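Local coordinates for protein ebony (Drosophila melanogaster, PDB 6DYS) that probably couples beta-alanine to dopamine and related amines, this chain being its C-terminal domain, captured with beta-alanyl-dopamine bound, at residues F102-I107 with A206-K211; Q118-F123 with A157-T162. All blocks are in the same frame, centred on the assembly; numbering follows the deposited sequence.

Overall arrangement
Both contacts reach one seven-stranded mixed sheet whose strand order, 1-2-3-4-5-7-6, is that of the GNAT acyltransferase fold. Their centres are 10 Å apart. Contact 2 joins the neighbouring parallel strands 119-127 and 158-163, while contact 1 sets helix 93-111 against strand 205-212, which flanks 158-163 on its other side. Helix 93-111 leads into strand 119-127, and contact 2 is nested within the loop that contact 1 closes. The two meet where V208 packs on F160 and where E104 bonds to T162. Bound beta-alanyl-dopamine lies by the end of contact 2, where the parallel strands part, with the side chain of E104 about 6 Å away.

Contact 1 of 2, residues F102-I107 with A206-K211; sequences FCEGPI and AIVHWK
V208 carries this contact, its CG2 meeting C103 and its CG1 facing I107 on helix 93-111, which packs here on strand 205-212 of a GNAT-like sheet. The short segments have their axes 8.8 Å apart at closest approach and run in broadly the same direction, 37° from parallel. With CG1 anti to the backbone N (chi1 174°), V208 directs CG2 into the helix: this methyl lies 3.6 Å from C103 CB and only 3.5 Å from C103 O. The helix kinks where the N atoms of P106 and I107 lack bonds to the turn before; C103 O, which I107 N would otherwise reach, lies beside this methyl. I107 arrives a turn later, pointing toward the strand, and its CD1 stands 4.4 Å from V208 CG1, a looser touch; it also packs on L180 and L181 of the strand beyond. On the other side of the V208 contact, C103 SG reaches A206 CB at 4.2 Å. E104, whose CG merely grazes the valine, sends its carboxylate on to strands 158-163 and 119-127, where OE2 is hydrogen-bonded to both T162 OG1 and H121 NE2.

Contact 2 of 2, residues Q118-F123 with A157-T162; sequences QILHSF and AGIFTT. With HJ1 (N-[2-(3,4-dihydroxyphenyl)ethyl]-beta-alaninamide), chain C.
I119 and F160 lie side by side and point the same way, with I119 CG2 pressed to 3.4 Å from F160 CB; this is the tight middle of the pairing. Along the backbones the parallel ladder is regular: L120 N bonds to G158 O, F160 N to L120 O at 2.8 Å and nearly straight (171°), and S122 N to F160 O. On the face opposite I119, L120 and I159 pack together against V147 and A151 of helix 133-153, the crossover of this beta-alpha-beta unit. F160 O sits in the plane of the H121 ring at its edge, 3.3 Å from H121 CD2, while H121 ND1 bonds to E84. At the partly exposed end the pairing is looser: Q118 O is shared by two donors, A157 N and G158 N, and G158 N lies 3.2 Å from Q118 O. Toward the ligand the strands part, as these two do in GNAT folds. There water 1 links S122 O to T162 N, standing where the next rung would be. T161 swings OG1 anti to its main-chain nitrogen (chi1 -167°), donating to S122 O at 2.6 Å in the carbonyl plane and accepting from HJ1 N01 at 2.8 Å.

Contact 1 of 2, residues F102-I107 with A206-K211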
ATOM      1  N   PHE A 102      11.937   8.224   0.219  1.00 19.08           N
ATOM      2  CA  PHE A 102      13.368   7.929   0.167  1.00 17.20           C
ATOM      3  C   PHE A 102      13.634   6.653  -0.628  1.00 24.25           C
ATOM      4  O   PHE A 102      14.581   6.585  -1.426  1.00 19.76           O
ATOM      5  CB  PHE A 102      13.900   7.826   1.604  1.00 18.45           C
ATOM      6  CG  PHE A 102      15.292   7.255   1.724  1.00 22.28           C
ATOM      7  CD1 PHE A 102      15.497   5.881   1.792  1.00 23.61           C
ATOM      8  CD2 PHE A 102      16.391   8.096   1.832  1.00 20.76           C
ATOM      9  CE1 PHE A 102      16.781   5.356   1.918  1.00 22.45           C
ATOM     10  CE2 PHE A 102      17.670   7.582   1.956  1.00 24.44           C
ATOM     11  CZ  PHE A 102      17.867   6.209   2.006  1.00 25.93           C
ATOM     12  N   CYS A 103      12.794   5.632  -0.435  1.00 17.32           N
ATOM     13  CA  CYS A 103      12.950   4.392  -1.188  1.00 14.33           C
ATOM     14  C   CYS A 103      12.492   4.551  -2.632  1.00 19.60           C
ATOM     15  O   CYS A 103      13.136   4.034  -3.551  1.00 20.33           O
ATOM     16  CB  CYS A 103      12.167   3.265  -0.514  1.00 16.68           C
ATOM     17  SG  CYS A 103      12.690   2.892   1.173  1.00 18.61           S
ATOM     18  N   GLU A 104      11.380   5.248  -2.852  1.00 17.42           N
ATOM     19  CA  GLU A 104      10.750   5.251  -4.165  1.00 19.03           C
ATOM     20  C   GLU A 104      11.233   6.381  -5.055  1.00 18.91           C
ATOM     21  O   GLU A 104      11.420   6.173  -6.259  1.00 19.33           O
ATOM     22  CB  GLU A 104       9.230   5.358  -4.024  1.00 16.06           C
ATOM     23  CG  GLU A 104       8.583   4.130  -3.447  1.00 21.25           C
ATOM     24  CD  GLU A 104       7.131   4.356  -3.048  1.00 23.07           C
ATOM     25  OE1 GLU A 104       6.668   5.519  -3.093  1.00 20.32           O
ATOM     26  OE2 GLU A 104       6.453   3.362  -2.694  1.00 24.81           O
ATOM     27  N   GLY A 105      11.415   7.572  -4.479  1.00 15.50           N
ATOM     28  CA  GLY A 105      11.656   8.781  -5.229  1.00 17.94           C
ATOM     29  C   GLY A 105      12.764   8.657  -6.251  1.00 18.45           C
ATOM     30  O   GLY A 105      12.531   8.797  -7.456  1.00 17.19           O
ATOM     31  N   PRO A 106      13.997   8.399  -5.787  1.00 21.16           N
ATOM     32  CA  PRO A 106      15.128   8.259  -6.727  1.00 20.20           C
ATOM     33  C   PRO A 106      14.869   7.295  -7.869  1.00 19.72           C
ATOM     34  O   PRO A 106      15.179   7.611  -9.024  1.00 21.21           O
ATOM     35  CB  PRO A 106      16.265   7.765  -5.822  1.00 16.68           C
ATOM     36  CG  PRO A 106      15.957   8.379  -4.486  1.00 22.58           C
ATOM     37  CD  PRO A 106      14.445   8.354  -4.378  1.00 21.21           C
ATOM     38  N   ILE A 107      14.293   6.126  -7.576  1.00 21.86           N
ATOM     39  CA  ILE A 107      14.077   5.116  -8.606  1.00 21.30           C
ATOM     40  C   ILE A 107      12.951   5.534  -9.538  1.00 21.63           C
ATOM     41  O   ILE A 107      13.064   5.419 -10.766  1.00 19.97           O
ATOM     42  CB  ILE A 107      13.788   3.760  -7.943  1.00 24.43           C
ATOM     43  CG1 ILE A 107      15.062   3.207  -7.306  1.00 31.16           C
ATOM     44  CG2 ILE A 107      13.189   2.797  -8.935  1.00 22.12           C
ATOM     45  CD1 ILE A 107      14.814   2.058  -6.370  1.00 30.04           C
ATOM     46  N   ALA A 206      12.663  -2.900   3.547  1.00 18.88           N
ATOM     47  CA  ALA A 206      11.696  -2.220   2.704  1.00 16.70           C
ATOM     48  C   ALA A 206      12.116  -2.490   1.270  1.00 19.11           C
ATOM     49  O   ALA A 206      13.265  -2.217   0.894  1.00 17.97           O
ATOM     50  CB  ALA A 206      11.661  -0.716   2.986  1.00 16.56           C
ATOM     51  N   ILE A 207      11.217  -3.065   0.481  1.00 15.89           N
ATOM     52  CA  ILE A 207      11.566  -3.497  -0.865  1.00 16.18           C
ATOM     53  C   ILE A 207      10.684  -2.767  -1.857  1.00 15.99           C
ATOM     54  O   ILE A 207       9.452  -2.876  -1.809  1.00 15.38           O
ATOM     55  CB  ILE A 207      11.463  -5.020  -1.034  1.00 19.99           C
ATOM     56  CG1 ILE A 207      12.332  -5.709   0.027  1.00 17.81           C
ATOM     57  CG2 ILE A 207      11.905  -5.419  -2.435  1.00 12.18           C
ATOM     58  CD1 ILE A 207      12.459  -7.206  -0.151  1.00 21.36           C
ATOM     59  N   VAL A 208      11.321  -2.012  -2.746  1.00 16.84           N
ATOM     60  CA  VAL A 208      10.629  -1.337  -3.834  1.00 15.26           C
ATOM     61  C   VAL A 208      10.438  -2.337  -4.964  1.00 17.83           C
ATOM     62  O   VAL A 208      11.403  -2.944  -5.436  1.00 18.03           O
ATOM     63  CB  VAL A 208      11.416  -0.108  -4.302  1.00 16.55           C
ATOM     64  CG1 VAL A 208      10.757   0.495  -5.510  1.00 15.33           C
ATOM     65  CG2 VAL A 208      11.510   0.905  -3.166  1.00 13.55           C
ATOM     66  N   HIS A 209       9.190  -2.525  -5.390  1.00 17.45           N
ATOM     67  CA  HIS A 209       8.862  -3.544  -6.371  1.00 19.46           C
ATOM     68  C   HIS A 209       8.233  -2.908  -7.596  1.00 16.88           C
ATOM     69  O   HIS A 209       7.511  -1.911  -7.499  1.00 20.39           O
ATOM     70  CB  HIS A 209       7.918  -4.602  -5.791  1.00 17.56           C
ATOM     71  CG  HIS A 209       8.624  -5.695  -5.057  1.00 19.32           C
ATOM     72  ND1 HIS A 209       8.392  -5.970  -3.727  1.00 15.52           N
ATOM     73  CD2 HIS A 209       9.567  -6.578  -5.466  1.00 22.47           C
ATOM     74  CE1 HIS A 209       9.148  -6.986  -3.351  1.00 18.00           C
ATOM     75  NE2 HIS A 209       9.877  -7.368  -4.385  1.00 23.95           N
ATOM     76  N   TRP A 210       8.500  -3.516  -8.748  1.00 16.26           N
ATOM     77  CA  TRP A 210       8.053  -2.975 -10.021  1.00 17.26           C
ATOM     78  C   TRP A 210       7.820  -4.129 -10.972  1.00 16.88           C
ATOM     79  O   TRP A 210       8.682  -5.000 -11.112  1.00 18.96           O
ATOM     80  CB  TRP A 210       9.094  -2.007 -10.593  1.00 17.86           C
ATOM     81  CG  TRP A 210       8.941  -1.665 -12.050  1.00 20.80           C
ATOM     82  CD1 TRP A 210       9.712  -2.114 -13.079  1.00 19.66           C
ATOM     83  CD2 TRP A 210       7.984  -0.764 -12.630  1.00 17.92           C
ATOM     84  NE1 TRP A 210       9.295  -1.558 -14.264  1.00 21.16           N
ATOM     85  CE2 TRP A 210       8.238  -0.725 -14.017  1.00 21.96           C
ATOM     86  CE3 TRP A 210       6.945   0.012 -12.113  1.00 18.65           C
ATOM     87  CZ2 TRP A 210       7.484   0.057 -14.893  1.00 21.11           C
ATOM     88  CZ3 TRP A 210       6.203   0.792 -12.984  1.00 20.34           C
ATOM     89  CH2 TRP A 210       6.478   0.808 -14.359  1.00 17.07           C
ATOM     90  N   LYS A 211       6.665  -4.136 -11.622  1.00 19.14           N
ATOM     91  CA  LYS A 211       6.358  -5.141 -12.629  1.00 22.95           C
ATOM     92  C   LYS A 211       5.735  -4.456 -13.829  1.00 20.30           C
ATOM     93  O   LYS A 211       4.698  -3.801 -13.698  1.00 19.63           O
ATOM     94  CB  LYS A 211       5.417  -6.215 -12.085  1.00 21.52           C
ATOM     95  CG  LYS A 211       5.008  -7.226 -13.132  1.00 22.93           C
ATOM     96  CD  LYS A 211       4.691  -8.569 -12.517  1.00 23.90           C
ATOM     97  CE  LYS A 211       3.283  -8.607 -11.991  1.00 24.11           C
ATOM     98  NZ  LYS A 211       2.820 -10.015 -11.871  1.00 32.18           N
TER

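Contact 2 of 2, residues Q118-F123 with A157-T162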
ATOM      1  N   GLN A 118       1.536   6.099 -16.557  1.00 23.08           N
ATOM      2  CA  GLN A 118       2.609   5.134 -16.763  1.00 22.06           C
ATOM      3  C   GLN A 118       2.801   4.226 -15.560  1.00 22.29           C
ATOM      4  O   GLN A 118       2.926   3.009 -15.708  1.00 26.10           O
ATOM      5  CB  GLN A 118       3.937   5.854 -17.063  1.00 27.81           C
ATOM      6  CG  GLN A 118       3.933   6.760 -18.289  1.00 29.53           C
ATOM      7  CD  GLN A 118       4.119   5.997 -19.581  1.00 33.14           C
ATOM      8  OE1 GLN A 118       4.196   4.767 -19.588  1.00 34.35           O
ATOM      9  NE2 GLN A 118       4.198   6.726 -20.687  1.00 39.55           N
ATOM     10  N   ILE A 119       2.827   4.802 -14.366  1.00 21.46           N
ATOM     11  CA  ILE A 119       3.213   4.106 -13.151  1.00 18.81           C
ATOM     12  C   ILE A 119       1.981   3.992 -12.265  1.00 21.00           C
ATOM     13  O   ILE A 119       1.553   4.978 -11.651  1.00 19.66           O
ATOM     14  CB  ILE A 119       4.349   4.838 -12.425  1.00 25.44           C
ATOM     15  CG1 ILE A 119       5.495   5.179 -13.385  1.00 24.31           C
ATOM     16  CG2 ILE A 119       4.886   4.004 -11.322  1.00 16.96           C
ATOM     17  CD1 ILE A 119       6.557   6.023 -12.721  1.00 16.43           C
ATOM     18  N   LEU A 120       1.403   2.795 -12.191  1.00 17.21           N
ATOM     19  CA  LEU A 120       0.313   2.538 -11.255  1.00 18.59           C
ATOM     20  C   LEU A 120       0.912   2.284  -9.879  1.00 14.72           C
ATOM     21  O   LEU A 120       1.560   1.255  -9.654  1.00 15.41           O
ATOM     22  CB  LEU A 120      -0.536   1.355 -11.709  1.00 17.65           C
ATOM     23  CG  LEU A 120      -1.766   1.133 -10.824  1.00 18.69           C
ATOM     24  CD1 LEU A 120      -2.709   2.334 -10.900  1.00 17.63           C
ATOM     25  CD2 LEU A 120      -2.486  -0.166 -11.172  1.00 15.48           C
ATOM     26  N   HIS A 121       0.722   3.229  -8.968  1.00 15.48           N
ATOM     27  CA  HIS A 121       1.288   3.144  -7.628  1.00 18.49           C
ATOM     28  C   HIS A 121       0.310   2.391  -6.739  1.00 18.51           C
ATOM     29  O   HIS A 121      -0.743   2.925  -6.376  1.00 19.89           O
ATOM     30  CB  HIS A 121       1.567   4.536  -7.063  1.00 20.01           C
ATOM     31  CG  HIS A 121       2.337   4.522  -5.778  1.00 24.64           C
ATOM     32  ND1 HIS A 121       2.281   5.552  -4.862  1.00 26.37           N
ATOM     33  CD2 HIS A 121       3.199   3.610  -5.266  1.00 27.73           C
ATOM     34  CE1 HIS A 121       3.066   5.271  -3.837  1.00 29.13           C
ATOM     35  NE2 HIS A 121       3.635   4.098  -4.056  1.00 29.50           N
ATOM     36  N   SER A 122       0.648   1.153  -6.396  1.00 18.58           N
ATOM     37  CA  SER A 122      -0.114   0.394  -5.408  1.00 21.17           C
ATOM     38  C   SER A 122       0.422   0.799  -4.041  1.00 28.26           C
ATOM     39  O   SER A 122       1.425   0.255  -3.570  1.00 28.98           O
ATOM     40  CB  SER A 122       0.012  -1.105  -5.658  1.00 20.45           C
ATOM     41  OG  SER A 122      -0.572  -1.856  -4.602  1.00 26.80           O
ATOM     42  N   PHE A 123      -0.227   1.773  -3.403  1.00 19.03           N
ATOM     43  CA  PHE A 123       0.355   2.375  -2.210  1.00 32.43           C
ATOM     44  C   PHE A 123      -0.233   1.851  -0.906  1.00 26.20           C
ATOM     45  O   PHE A 123       0.425   1.955   0.133  1.00 27.48           O
ATOM     46  CB  PHE A 123       0.233   3.906  -2.267  1.00 28.99           C
ATOM     47  CG  PHE A 123      -1.161   4.433  -2.045  1.00 28.68           C
ATOM     48  CD1 PHE A 123      -1.550   4.887  -0.796  1.00 27.63           C
ATOM     49  CD2 PHE A 123      -2.064   4.520  -3.094  1.00 28.00           C
ATOM     50  CE1 PHE A 123      -2.820   5.388  -0.584  1.00 23.48           C
ATOM     51  CE2 PHE A 123      -3.338   5.027  -2.893  1.00 27.39           C
ATOM     52  CZ  PHE A 123      -3.714   5.464  -1.632  1.00 27.25           C
ATOM     53  N   ALA A 157       1.924   1.390 -17.699  1.00 21.14           N
ATOM     54  CA  ALA A 157       3.068   0.616 -18.143  1.00 24.38           C
ATOM     55  C   ALA A 157       3.495  -0.431 -17.128  1.00 25.30           C
ATOM     56  O   ALA A 157       4.085  -1.448 -17.517  1.00 24.03           O
ATOM     57  CB  ALA A 157       4.251   1.544 -18.440  1.00 22.43           C
ATOM     58  N   GLY A 158       3.222  -0.206 -15.848  1.00 20.85           N
ATOM     59  CA  GLY A 158       3.649  -1.143 -14.827  1.00 22.63           C
ATOM     60  C   GLY A 158       3.114  -0.745 -13.472  1.00 17.53           C
ATOM     61  O   GLY A 158       2.552   0.342 -13.290  1.00 20.74           O
ATOM     62  N   ILE A 159       3.317  -1.645 -12.516  1.00 16.24           N
ATOM     63  CA  ILE A 159       2.814  -1.507 -11.155  1.00 19.58           C
ATOM     64  C   ILE A 159       3.998  -1.273 -10.227  1.00 22.82           C
ATOM     65  O   ILE A 159       4.967  -2.042 -10.236  1.00 18.90           O
ATOM     66  CB  ILE A 159       2.007  -2.744 -10.730  1.00 15.41           C
ATOM     67  CG1 ILE A 159       0.818  -2.939 -11.664  1.00 18.58           C
ATOM     68  CG2 ILE A 159       1.537  -2.607  -9.277  1.00 15.78           C
ATOM     69  CD1 ILE A 159       0.161  -4.299 -11.544  1.00 26.95           C
ATOM     70  N   PHE A 160       3.909  -0.216  -9.423  1.00 18.41           N
ATOM     71  CA  PHE A 160       4.986   0.255  -8.562  1.00 15.91           C
ATOM     72  C   PHE A 160       4.512   0.193  -7.119  1.00 19.26           C
ATOM     73  O   PHE A 160       3.422   0.683  -6.802  1.00 19.08           O
ATOM     74  CB  PHE A 160       5.356   1.688  -8.947  1.00 18.17           C
ATOM     75  CG  PHE A 160       6.601   2.214  -8.304  1.00 15.71           C
ATOM     76  CD1 PHE A 160       7.793   1.523  -8.389  1.00 16.45           C
ATOM     77  CD2 PHE A 160       6.583   3.440  -7.650  1.00 19.81           C
ATOM     78  CE1 PHE A 160       8.942   2.035  -7.820  1.00 17.18           C
ATOM     79  CE2 PHE A 160       7.729   3.956  -7.072  1.00 21.01           C
ATOM     80  CZ  PHE A 160       8.913   3.250  -7.158  1.00 18.50           C
ATOM     81  N   THR A 161       5.315  -0.411  -6.249  1.00 16.75           N
ATOM     82  CA  THR A 161       4.914  -0.509  -4.853  1.00 21.58           C
ATOM     83  C   THR A 161       6.150  -0.734  -3.991  1.00 19.75           C
ATOM     84  O   THR A 161       7.170  -1.245  -4.465  1.00 22.58           O
ATOM     85  CB  THR A 161       3.887  -1.639  -4.645  1.00 20.73           C
ATOM     86  OG1 THR A 161       3.294  -1.531  -3.344  1.00 16.34           O
ATOM     87  CG2 THR A 161       4.534  -3.008  -4.784  1.00 17.15           C
ATOM     88  N   THR A 162       6.055  -0.322  -2.730  1.00 19.10           N
ATOM     89  CA  THR A 162       7.050  -0.645  -1.714  1.00 20.95           C
ATOM     90  C   THR A 162       6.414  -1.598  -0.714  1.00 18.43           C
ATOM     91  O   THR A 162       5.435  -1.242  -0.049  1.00 19.77           O
ATOM     92  CB  THR A 162       7.563   0.605  -1.003  1.00 17.61           C
ATOM     93  OG1 THR A 162       8.047   1.523  -1.978  1.00 18.47           O
ATOM     94  CG2 THR A 162       8.704   0.257  -0.064  1.00 17.18           C
TER
HETATM   95  C02 HJ1 C 902       1.607  -3.369  -0.577  1.00 36.39           C
HETATM   96  C03 HJ1 C 902       1.897  -1.939  -0.137  1.00 30.39           C
HETATM   97  C04 HJ1 C 902       1.034  -1.534   1.108  1.00 35.41           C
HETATM   98  C07 HJ1 C 902       3.021  -0.330   2.158  1.00 42.48           C
HETATM   99  C08 HJ1 C 902       3.113   1.236   2.216  1.00 33.39           C
HETATM  100  C09 HJ1 C 902       2.840   1.779   3.556  1.00 33.77           C
HETATM  101  C10 HJ1 C 902       2.073   2.946   3.696  1.00 31.12           C
HETATM  102  C11 HJ1 C 902       1.811   3.474   4.974  1.00 33.78           C
HETATM  103  C12 HJ1 C 902       2.304   2.840   6.097  1.00 33.30           C
HETATM  104  C14 HJ1 C 902       3.073   1.666   5.953  1.00 28.59           C
HETATM  105  C16 HJ1 C 902       3.332   1.143   4.673  1.00 32.70           C
HETATM  106  N01 HJ1 C 902       1.859  -3.560  -2.013  1.00 29.56           N
HETATM  107  N06 HJ1 C 902       1.619  -0.745   2.203  1.00 38.12           N
HETATM  108  O05 HJ1 C 902      -0.077  -1.851   1.176  1.00 34.25           O
HETATM  109  O13 HJ1 C 902       2.028   3.389   7.404  1.00 31.06           O
HETATM  110  O15 HJ1 C 902       3.630   0.946   7.171  1.00 24.69           O
HETATM  111  O   HOH W   1       3.543   0.786  -1.101  1.00 31.49           O